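PDB 3WWC: oxidized polyvinyl alcohol hydrolase from Pseudomonas sp. VM15C, which hydrolyses beta-diketones such as 4,6-nonanedione and cleaves oxidized polyvinyl alcohol in the second step of polyvinyl alcohol degradation. Local coordinates for residues His43-Ala49 with Glu146-Phe152; Ala62-Met68 with Gly94-Pro100; Glu312-Trp316 with Thr336-Tyr342. The protein carries 1 engineered substitution. All coordinates share one frame; numbering follows the deposited sequence.

Interaction 1. Residues His43-Ala49 with Glu146-Phe152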
loop_
_atom_site.group_PDB
_atom_site.type_symbol
_atom_site.label_atom_id
_atom_site.label_comp_id
_atom_site.label_asym_id
_atom_site.label_seq_id
_atom_site.Cartn_x
_atom_site.Cartn_y
_atom_site.Cartn_z
ATOM N N HIS A 43 -5.837 10.301 17.111
ATOM C CA HIS A 43 -4.869 10.806 16.156
ATOM C C HIS A 43 -5.470 11.931 15.315
ATOM O O HIS A 43 -6.457 11.738 14.636
ATOM C CB HIS A 43 -4.381 9.680 15.206
ATOM C CG HIS A 43 -3.222 10.097 14.349
ATOM N ND1 HIS A 43 -1.946 10.256 14.853
ATOM C CD2 HIS A 43 -3.175 10.514 13.067
ATOM C CE1 HIS A 43 -1.168 10.755 13.911
ATOM N NE2 HIS A 43 -1.888 10.916 12.815
ATOM N N LYS A 44 -4.842 13.101 15.335
ATOM C CA LYS A 44 -5.307 14.257 14.544
ATOM C C LYS A 44 -6.813 14.550 14.640
ATOM O O LYS A 44 -7.463 14.807 13.636
ATOM C CB LYS A 44 -4.893 14.104 13.072
ATOM C CG LYS A 44 -3.354 14.298 12.873
ATOM C CD LYS A 44 -2.943 14.123 11.396
ATOM C CE LYS A 44 -1.455 14.404 11.209
ATOM N NZ LYS A 44 -1.037 14.180 9.778
ATOM N N GLY A 45 -7.353 14.485 15.852
ATOM C CA GLY A 45 -8.768 14.749 16.047
ATOM C C GLY A 45 -9.721 13.615 15.698
ATOM O O GLY A 45 -10.944 13.782 15.782
ATOM N N MET A 46 -9.186 12.488 15.247
ATOM C CA MET A 46 -10.026 11.330 14.926
ATOM C C MET A 46 -9.786 10.245 15.961
ATOM O O MET A 46 -8.808 10.300 16.699
ATOM C CB MET A 46 -9.641 10.772 13.547
ATOM C CG MET A 46 -9.865 11.782 12.409
ATOM S SD MET A 46 -9.364 11.065 10.759
ATOM C CE MET A 46 -10.615 10.272 10.417
ATOM N N LYS A 47 -10.704 9.284 16.030
ATOM C CA LYS A 47 -10.564 8.130 16.903
ATOM C C LYS A 47 -10.463 6.991 15.920
ATOM O O LYS A 47 -11.391 6.759 15.134
ATOM C CB LYS A 47 -11.789 7.912 17.713
ATOM C CG LYS A 47 -12.092 9.192 18.377
ATOM C CD LYS A 47 -11.551 9.212 19.696
ATOM C CE LYS A 47 -12.790 9.296 20.573
ATOM N NZ LYS A 47 -12.490 9.696 21.969
ATOM N N ARG A 48 -9.342 6.286 15.997
ATOM C CA ARG A 48 -9.053 5.200 15.081
ATOM C C ARG A 48 -8.989 3.826 15.730
ATOM O O ARG A 48 -8.870 3.695 16.949
ATOM C CB ARG A 48 -7.704 5.498 14.389
ATOM C CG ARG A 48 -7.610 6.837 13.757
ATOM C CD ARG A 48 -8.617 7.037 12.607
ATOM N NE ARG A 48 -8.533 6.015 11.557
ATOM C CZ ARG A 48 -7.852 6.188 10.430
ATOM N NH1 ARG A 48 -7.201 7.341 10.181
ATOM N NH2 ARG A 48 -7.811 5.185 9.560
ATOM N N ALA A 49 -9.029 2.778 14.907
ATOM C CA ALA A 49 -8.952 1.436 15.413
ATOM C C ALA A 49 -7.990 0.630 14.577
ATOM O O ALA A 49 -7.733 0.955 13.401
ATOM C CB ALA A 49 -10.339 0.741 15.382
ATOM N N GLU A 146 1.148 14.611 4.040
ATOM C CA GLU A 146 0.921 13.166 3.928
ATOM C C GLU A 146 -0.504 12.782 4.190
ATOM O O GLU A 146 -0.991 11.783 3.652
ATOM C CB GLU A 146 1.842 12.412 4.900
ATOM C CG GLU A 146 1.515 12.668 6.364
ATOM C CD GLU A 146 2.506 11.994 7.318
ATOM O OE1 GLU A 146 2.941 10.869 7.027
ATOM O OE2 GLU A 146 2.856 12.592 8.371
ATOM N N GLY A 147 -1.211 13.563 4.996
ATOM C CA GLY A 147 -2.590 13.176 5.315
ATOM C C GLY A 147 -2.695 12.378 6.604
ATOM O O GLY A 147 -1.718 11.798 7.049
ATOM N N PRO A 148 -3.902 12.234 7.152
ATOM C CA PRO A 148 -4.065 11.533 8.420
ATOM C C PRO A 148 -3.939 10.031 8.474
ATOM O O PRO A 148 -3.788 9.509 9.554
ATOM C CB PRO A 148 -5.415 12.047 8.957
ATOM C CG PRO A 148 -6.134 12.589 7.758
ATOM C CD PRO A 148 -5.126 12.910 6.681
ATOM N N ASP A 149 -3.997 9.333 7.337
ATOM C CA ASP A 149 -3.787 7.912 7.431
ATOM C C ASP A 149 -2.283 7.624 7.505
ATOM O O ASP A 149 -1.865 6.806 8.336
ATOM C CB ASP A 149 -4.395 7.177 6.201
ATOM C CG ASP A 149 -5.800 6.690 6.471
ATOM O OD1 ASP A 149 -6.155 6.473 7.649
ATOM O OD2 ASP A 149 -6.569 6.491 5.509
ATOM N N SER A 150 -1.487 8.261 6.634
ATOM C CA SER A 150 -0.049 8.032 6.664
ATOM C C SER A 150 0.507 8.307 8.060
ATOM O O SER A 150 1.322 7.522 8.579
ATOM C CB SER A 150 0.623 8.898 5.581
ATOM O OG SER A 150 2.042 8.757 5.597
ATOM N N SER A 151 0.095 9.422 8.675
ATOM C CA SER A 151 0.608 9.714 10.030
ATOM C C SER A 151 0.035 8.788 11.099
ATOM O O SER A 151 0.737 8.409 12.043
ATOM C CB SER A 151 0.359 11.182 10.397
ATOM O OG SER A 151 -1.018 11.516 10.327
ATOM N N PHE A 152 -1.211 8.361 10.946
ATOM C CA PHE A 152 -1.796 7.461 11.920
ATOM C C PHE A 152 -1.031 6.166 11.916
ATOM O O PHE A 152 -0.750 5.622 12.963
ATOM C CB PHE A 152 -3.262 7.189 11.507
ATOM C CG PHE A 152 -3.857 5.938 12.086
ATOM C CD1 PHE A 152 -3.732 5.604 13.442
ATOM C CD2 PHE A 152 -4.580 5.080 11.253
ATOM C CE1 PHE A 152 -4.320 4.434 13.942
ATOM C CE2 PHE A 152 -5.171 3.909 11.771
ATOM C CZ PHE A 152 -5.039 3.589 13.123
HETATM O O HOH W 1 1.780 14.683 9.486
HETATM O O HOH W 2 -6.284 9.600 11.617
#
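H43 and F152 bring the two backbones within 6.2 Å, CA to CA, where a type I' turn from H43 to M46 starts strand 46-49 beside the first turn of helix 148-152. The strand and helix segments cross at -57°, their axes 11.3 Å apart, so side chains have to fill the space between them. The H43 imidazole lies with one face over F152 CA, a CH-pi contact. Its edge is turned to S151, and NE2 and OG share a nearly straight hydrogen bond of 2.7 Å in the ring plane. S151 OG is gripped a second time by K44 NZ, also at 2.7 Å, at the end of a chain that runs extended beyond CG and passes P148 CB with its CD. Water 1 links the same ammonium to E146 OE2, whose salt-bridge partner is R190.

Deeper in, R48 bends at chi2 and chi3, which lays its guanidinium over F152 CD2, the two planes 39° apart. NH1 and NH2 both close end-on upon one oxygen, D149 OD1, at 2.9 and 2.8 Å and in the guanidinium plane; D149 OD2 takes the backbone N-H of F130. R48 CB sits over the face of the F152 ring, 3.8 Å from its centroid. Water 2 joins R48 NH1 to P148 O. The contact sets the turn and second-strand start of a beta hairpin (strands 36-43 and 46-53), at the margin of the central sheet of an alpha/beta-hydrolase fold, against the N-terminal end of helix 148-160.

Interaction 2. Residues Ala62-Met68 with Gly94-Pro100; sequences APVWVPM and GYTVIAP
T96 N donates to P63 O at 2.9 Å, opening a ladder of three backbone hydrogen bonds between parallel strands; W65 N to T96 O and I98 N to W65 O continue it. The strands belong to the beta-alpha-beta unit of strand 62-68, helix 75-80 and strand 96-100, neighbours in the mixed central sheet. W65 thus uses both its N-H and its carbonyl on the same partner strand, and the bridges pair V64 with T96 and W65 with V97. Past the last bond P67 has no N-H to offer, and buried I98 O is left with a CA-H...O contact from V66 CA, 3.2 Å away.

The packing spreads outward on both faces of the sheet. V64 and I98 meet through CG1 and CD1 on the face covered by helix 148-160, where I98 touches V160 and V66 touches M156. On the other face the W65 and V97 side chains run alongside each other, V97 CG2 at the indole edge, while W65 NE1 bonds N87. V97 CG1 touches P67 CD where the two side chains cross at about a right angle, and L79 of helix 75-80 packs on both residues.

At the start of the pair the Y95 ring takes the P63 pyrrolidine over its face. Its CG is anti to the carbonyl carbon (chi1 -68°), which stands the ring against P63 and lets OH reach D319. A serine at Y95 would probably leave D319 without this partner and uncover the P63 ring. P63 CG lies 3.8 Å from the Y95 ring centroid, 27° off the ring normal.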
loop_
_atom_site.group_PDB
_atom_site.type_symbol
_atom_site.label_atom_id
_atom_site.label_comp_id
_atom_site.label_asym_id
_atom_site.label_seq_id
_atom_site.Cartn_x
_atom_site.Cartn_y
_atom_site.Cartn_z
ATOM N N ALA A 62 10.320 -8.604 16.307
ATOM C CA ALA A 62 9.716 -9.246 15.151
ATOM C C ALA A 62 9.494 -8.285 14.023
ATOM O O ALA A 62 9.258 -7.113 14.256
ATOM C CB ALA A 62 8.378 -9.769 15.564
ATOM N N PRO A 63 9.568 -8.773 12.779
ATOM C CA PRO A 63 9.302 -7.917 11.617
ATOM C C PRO A 63 7.763 -7.668 11.695
ATOM O O PRO A 63 7.001 -8.459 12.295
ATOM C CB PRO A 63 9.715 -8.791 10.429
ATOM C CG PRO A 63 9.430 -10.261 10.942
ATOM C CD PRO A 63 9.928 -10.165 12.397
ATOM N N VAL A 64 7.361 -6.564 11.096
ATOM C CA VAL A 64 5.982 -6.064 11.122
ATOM C C VAL A 64 5.372 -6.037 9.771
ATOM O O VAL A 64 6.023 -5.668 8.778
ATOM C CB VAL A 64 5.979 -4.638 11.725
ATOM C CG1 VAL A 64 4.636 -3.916 11.492
ATOM C CG2 VAL A 64 6.240 -4.748 13.264
ATOM N N TRP A 65 4.094 -6.432 9.735
ATOM C CA TRP A 65 3.295 -6.391 8.512
ATOM C C TRP A 65 2.044 -5.570 8.822
ATOM O O TRP A 65 1.286 -5.915 9.753
ATOM C CB TRP A 65 2.933 -7.824 8.113
ATOM C CG TRP A 65 1.922 -7.962 6.966
ATOM C CD1 TRP A 65 0.866 -8.833 6.930
ATOM C CD2 TRP A 65 1.952 -7.325 5.659
ATOM N NE1 TRP A 65 0.248 -8.786 5.700
ATOM C CE2 TRP A 65 0.895 -7.871 4.903
ATOM C CE3 TRP A 65 2.779 -6.347 5.064
ATOM C CZ2 TRP A 65 0.629 -7.483 3.578
ATOM C CZ3 TRP A 65 2.522 -5.959 3.748
ATOM C CH2 TRP A 65 1.459 -6.523 3.019
ATOM N N VAL A 66 1.792 -4.521 8.030
ATOM C CA VAL A 66 0.626 -3.643 8.181
ATOM C C VAL A 66 -0.178 -3.799 6.887
ATOM O O VAL A 66 0.057 -3.095 5.911
ATOM C CB VAL A 66 1.102 -2.164 8.379
ATOM C CG1 VAL A 66 -0.053 -1.212 8.425
ATOM C CG2 VAL A 66 1.878 -2.081 9.689
ATOM N N PRO A 67 -1.138 -4.737 6.875
ATOM C CA PRO A 67 -1.955 -4.975 5.690
ATOM C C PRO A 67 -3.170 -4.076 5.661
ATOM O O PRO A 67 -3.813 -3.811 6.702
ATOM C CB PRO A 67 -2.349 -6.444 5.858
ATOM C CG PRO A 67 -2.501 -6.579 7.378
ATOM C CD PRO A 67 -1.334 -5.806 7.891
ATOM N N MET A 68 -3.491 -3.625 4.452
ATOM C CA MET A 68 -4.659 -2.751 4.269
ATOM C C MET A 68 -5.617 -3.310 3.260
ATOM O O MET A 68 -5.214 -3.711 2.166
ATOM C CB MET A 68 -4.203 -1.374 3.808
ATOM C CG MET A 68 -3.424 -0.703 4.909
ATOM S SD MET A 68 -2.699 0.889 4.399
ATOM C CE MET A 68 -1.425 0.366 3.373
ATOM N N GLY A 94 5.627 -15.600 11.751
ATOM C CA GLY A 94 6.627 -14.826 12.488
ATOM C C GLY A 94 6.622 -13.319 12.294
ATOM O O GLY A 94 7.638 -12.675 12.484
ATOM N N TYR A 95 5.475 -12.748 11.934
ATOM C CA TYR A 95 5.368 -11.316 11.777
ATOM C C TYR A 95 4.324 -10.802 12.731
ATOM O O TYR A 95 3.331 -11.484 12.952
ATOM C CB TYR A 95 4.887 -10.898 10.348
ATOM C CG TYR A 95 5.901 -11.205 9.274
ATOM C CD1 TYR A 95 6.102 -12.519 8.850
ATOM C CD2 TYR A 95 6.697 -10.214 8.761
ATOM C CE1 TYR A 95 7.116 -12.836 7.934
ATOM C CE2 TYR A 95 7.706 -10.510 7.834
ATOM C CZ TYR A 95 7.903 -11.824 7.441
ATOM O OH TYR A 95 8.926 -12.060 6.571
ATOM N N THR A 96 4.578 -9.642 13.307
ATOM C CA THR A 96 3.541 -9.024 14.128
ATOM C C THR A 96 2.698 -8.203 13.129
ATOM O O THR A 96 3.185 -7.303 12.428
ATOM C CB THR A 96 4.128 -8.188 15.235
ATOM O OG1 THR A 96 4.617 -9.105 16.231
ATOM C CG2 THR A 96 3.060 -7.348 15.895
ATOM N N VAL A 97 1.443 -8.603 13.017
ATOM C CA VAL A 97 0.496 -8.005 12.064
ATOM C C VAL A 97 -0.283 -6.905 12.776
ATOM O O VAL A 97 -0.864 -7.128 13.837
ATOM C CB VAL A 97 -0.445 -9.094 11.529
ATOM C CG1 VAL A 97 -1.447 -8.473 10.539
ATOM C CG2 VAL A 97 0.370 -10.172 10.803
ATOM N N ILE A 98 -0.251 -5.691 12.215
ATOM C CA ILE A 98 -0.903 -4.520 12.830
ATOM C C ILE A 98 -1.723 -3.941 11.688
ATOM O O ILE A 98 -1.182 -3.291 10.777
ATOM C CB ILE A 98 0.150 -3.534 13.323
ATOM C CG1 ILE A 98 1.161 -4.230 14.260
ATOM C CG2 ILE A 98 -0.572 -2.400 14.059
ATOM C CD1 ILE A 98 2.312 -3.280 14.636
ATOM N N ALA A 99 -3.051 -4.172 11.736
ATOM C CA ALA A 99 -3.953 -3.862 10.622
ATOM C C ALA A 99 -4.865 -2.728 10.942
ATOM O O ALA A 99 -5.729 -2.847 11.822
ATOM C CB ALA A 99 -4.799 -5.128 10.348
ATOM N N PRO A 100 -4.734 -1.624 10.238
ATOM C CA PRO A 100 -5.590 -0.466 10.515
ATOM C C PRO A 100 -6.970 -0.586 9.921
ATOM O O PRO A 100 -7.147 -1.161 8.857
ATOM C CB PRO A 100 -4.836 0.699 9.849
ATOM C CG PRO A 100 -4.145 -0.007 8.620
ATOM C CD PRO A 100 -3.690 -1.336 9.204
#

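Interaction 3. Residues Glu312-Trp316 with Thr336-Tyr342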
loop_
_atom_site.group_PDB
_atom_site.type_symbol
_atom_site.label_atom_id
_atom_site.label_comp_id
_atom_site.label_asym_id
_atom_site.label_seq_id
_atom_site.Cartn_x
_atom_site.Cartn_y
_atom_site.Cartn_z
ATOM N N GLU A 312 1.094 -19.069 -0.055
ATOM C CA GLU A 312 2.489 -19.204 -0.507
ATOM C C GLU A 312 2.983 -17.823 -0.977
ATOM O O GLU A 312 4.115 -17.442 -0.708
ATOM C CB GLU A 312 2.637 -20.153 -1.702
ATOM C CG GLU A 312 2.415 -21.617 -1.364
ATOM C CD GLU A 312 2.561 -22.442 -2.638
ATOM O OE1 GLU A 312 3.508 -22.208 -3.423
ATOM O OE2 GLU A 312 1.685 -23.310 -2.843
ATOM N N PHE A 313 2.134 -17.071 -1.678
ATOM C CA PHE A 313 2.537 -15.750 -2.140
ATOM C C PHE A 313 2.789 -14.801 -0.976
ATOM O O PHE A 313 3.802 -14.110 -0.936
ATOM C CB PHE A 313 1.477 -15.122 -3.071
ATOM C CG PHE A 313 1.832 -13.732 -3.456
ATOM C CD1 PHE A 313 2.767 -13.516 -4.460
ATOM C CD2 PHE A 313 1.294 -12.654 -2.741
ATOM C CE1 PHE A 313 3.192 -12.209 -4.775
ATOM C CE2 PHE A 313 1.724 -11.337 -3.053
ATOM C CZ PHE A 313 2.659 -11.147 -4.057
ATOM N N ASN A 314 1.893 -14.775 0.009
ATOM C CA ASN A 314 2.053 -13.890 1.148
ATOM C C ASN A 314 3.353 -14.194 1.869
ATOM O O ASN A 314 4.090 -13.279 2.257
ATOM C CB ASN A 314 0.906 -14.002 2.163
ATOM C CG ASN A 314 -0.425 -13.473 1.652
ATOM O OD1 ASN A 314 -0.518 -12.944 0.548
ATOM N ND2 ASN A 314 -1.472 -13.606 2.492
ATOM N N ARG A 315 3.656 -15.486 2.051
ATOM C CA ARG A 315 4.890 -15.845 2.786
ATOM C C ARG A 315 6.097 -15.445 1.963
ATOM O O ARG A 315 7.066 -14.862 2.487
ATOM C CB ARG A 315 4.967 -17.367 2.994
ATOM C CG ARG A 315 3.978 -17.896 3.997
ATOM C CD ARG A 315 4.238 -19.427 4.280
ATOM N NE ARG A 315 3.902 -20.309 3.172
ATOM C CZ ARG A 315 2.711 -20.892 2.997
ATOM N NH1 ARG A 315 1.697 -20.665 3.843
ATOM N NH2 ARG A 315 2.600 -21.768 2.025
ATOM N N TRP A 316 6.071 -15.742 0.663
ATOM C CA TRP A 316 7.200 -15.398 -0.225
ATOM C C TRP A 316 7.406 -13.884 -0.279
ATOM O O TRP A 316 8.551 -13.379 -0.172
ATOM C CB TRP A 316 6.951 -15.932 -1.649
ATOM C CG TRP A 316 8.010 -15.500 -2.615
ATOM C CD1 TRP A 316 9.279 -16.032 -2.744
ATOM C CD2 TRP A 316 7.962 -14.373 -3.489
ATOM N NE1 TRP A 316 10.012 -15.297 -3.651
ATOM C CE2 TRP A 316 9.235 -14.267 -4.116
ATOM C CE3 TRP A 316 6.980 -13.434 -3.811
ATOM C CZ2 TRP A 316 9.534 -13.262 -5.027
ATOM C CZ3 TRP A 316 7.283 -12.436 -4.722
ATOM C CH2 TRP A 316 8.556 -12.363 -5.318
ATOM N N THR A 336 14.489 -14.544 -4.833
ATOM C CA THR A 336 14.288 -15.985 -4.973
ATOM C C THR A 336 13.019 -16.160 -5.799
ATOM O O THR A 336 12.242 -15.212 -5.967
ATOM C CB THR A 336 14.099 -16.719 -3.655
ATOM O OG1 THR A 336 12.899 -16.272 -3.003
ATOM C CG2 THR A 336 15.317 -16.500 -2.745
ATOM N N GLN A 337 12.811 -17.367 -6.321
ATOM C CA GLN A 337 11.656 -17.650 -7.183
ATOM C C GLN A 337 10.304 -17.547 -6.470
ATOM O O GLN A 337 10.115 -18.115 -5.414
ATOM C CB GLN A 337 11.806 -19.083 -7.736
ATOM C CG GLN A 337 10.855 -19.481 -8.842
ATOM C CD GLN A 337 11.217 -20.840 -9.406
ATOM O OE1 GLN A 337 12.285 -21.017 -10.022
ATOM N NE2 GLN A 337 10.345 -21.813 -9.194
ATOM N N PRO A 338 9.362 -16.786 -7.051
ATOM C CA PRO A 338 8.044 -16.679 -6.413
ATOM C C PRO A 338 7.258 -17.969 -6.680
ATOM O O PRO A 338 7.663 -18.827 -7.481
ATOM C CB PRO A 338 7.406 -15.486 -7.140
ATOM C CG PRO A 338 8.001 -15.615 -8.558
ATOM C CD PRO A 338 9.463 -15.965 -8.271
ATOM N N PRO A 339 6.111 -18.129 -6.043
ATOM C CA PRO A 339 5.287 -19.320 -6.236
ATOM C C PRO A 339 4.801 -19.382 -7.672
ATOM O O PRO A 339 4.793 -18.404 -8.402
ATOM C CB PRO A 339 4.062 -19.067 -5.353
ATOM C CG PRO A 339 4.603 -18.067 -4.299
ATOM C CD PRO A 339 5.517 -17.190 -5.077
ATOM N N GLU A 340 4.290 -20.553 -8.021
ATOM C CA GLU A 340 3.703 -20.726 -9.332
ATOM C C GLU A 340 2.517 -19.755 -9.469
ATOM O O GLU A 340 1.748 -19.595 -8.536
ATOM C CB GLU A 340 3.198 -22.170 -9.472
ATOM C CG GLU A 340 2.808 -22.460 -10.899
ATOM C CD GLU A 340 2.308 -23.888 -11.128
ATOM O OE1 GLU A 340 1.923 -24.160 -12.298
ATOM O OE2 GLU A 340 2.289 -24.702 -10.156
ATOM N N GLY A 341 2.437 -19.106 -10.620
ATOM C CA GLY A 341 1.367 -18.141 -10.878
ATOM C C GLY A 341 1.871 -16.714 -10.863
ATOM O O GLY A 341 1.089 -15.792 -11.146
ATOM N N TYR A 342 3.160 -16.526 -10.567
ATOM C CA TYR A 342 3.773 -15.183 -10.488
ATOM C C TYR A 342 5.081 -15.132 -11.240
ATOM O O TYR A 342 5.842 -16.131 -11.264
ATOM C CB TYR A 342 4.098 -14.788 -9.007
ATOM C CG TYR A 342 2.886 -14.865 -8.119
ATOM C CD1 TYR A 342 2.066 -13.765 -7.951
ATOM C CD2 TYR A 342 2.477 -16.082 -7.576
ATOM C CE1 TYR A 342 0.851 -13.900 -7.277
ATOM C CE2 TYR A 342 1.280 -16.236 -6.922
ATOM C CZ TYR A 342 0.463 -15.126 -6.784
ATOM O OH TYR A 342 -0.769 -15.256 -6.221
HETATM O O HOH W 3 4.268 -22.719 -6.062
#
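F313 and Y342 form the tight inner part of this contact. Their rings make an offset stack, centroids 4.5 Å apart and planes inclined by 26°, with F313 CD1 above the middle of the tyrosine ring at 3.4 Å from Y342 CE1. With its CG anti to the backbone N (chi1 175°), the F313 ring leaves the helix toward Y342; V252 of strand 247-253 and P306 pack on it as well. The tyrosine is held at its far end too, where OH bonds the carbonyl of L308.

One helical turn on, W316 lies against the P338 ring. P338 CB stands 3.6 Å from the centroid of the indole's six-membered ring and only 5° off its normal, a CH-pi contact squarely over the face, while P339 CD reaches W316 CG from an oblique direction. The indole N-H is shared: NE1 gives a bent hydrogen bond of 3.1 Å to T336 OG1, tilted from the ring plane, and a weak one to T336 O. P339 packs on the helix surface, its CG against the backbone of E312 and F313.

Toward solvent the fit is looser. E312 runs its extended side chain past P339 in the opposite direction, and water 3 connects its OE1 to E340 N, at 2.8 and 2.9 Å. The chain then makes a type II turn from P339 to Y342, with G341 at positive phi. The chemistry is therefore mostly apolar: proline rings and aromatic faces hold the segment leading into strand 343-346 on helix 310-322, while the polar links across the contact are a shared indole N-H at one end and a water-mediated bridge at the other.

In the fold
Interactions 1 and 2 have centres about 18 Å apart and touch: F152 CE2 lies 3.8 Å from P100 CB, and strands 46-53 and 96-100 are neighbours in the central sheet. Interaction 2 is also nested in the chain loop that interaction 1 closes. Interaction 3 comes later in the chain, its nearest atoms about 5 Å from interaction 2 and about 19 Å from interaction 1, across the chain's centre from the latter. Of the three, interaction 2 comes nearest the probable catalytic centre: the M68 side chain is about 9 Å from that of A177, the engineered replacement of the probable nucleophile, and about 10 Å from a bound butanoic acid. The D149 side chain is about 13 Å from a bound butanoic acid.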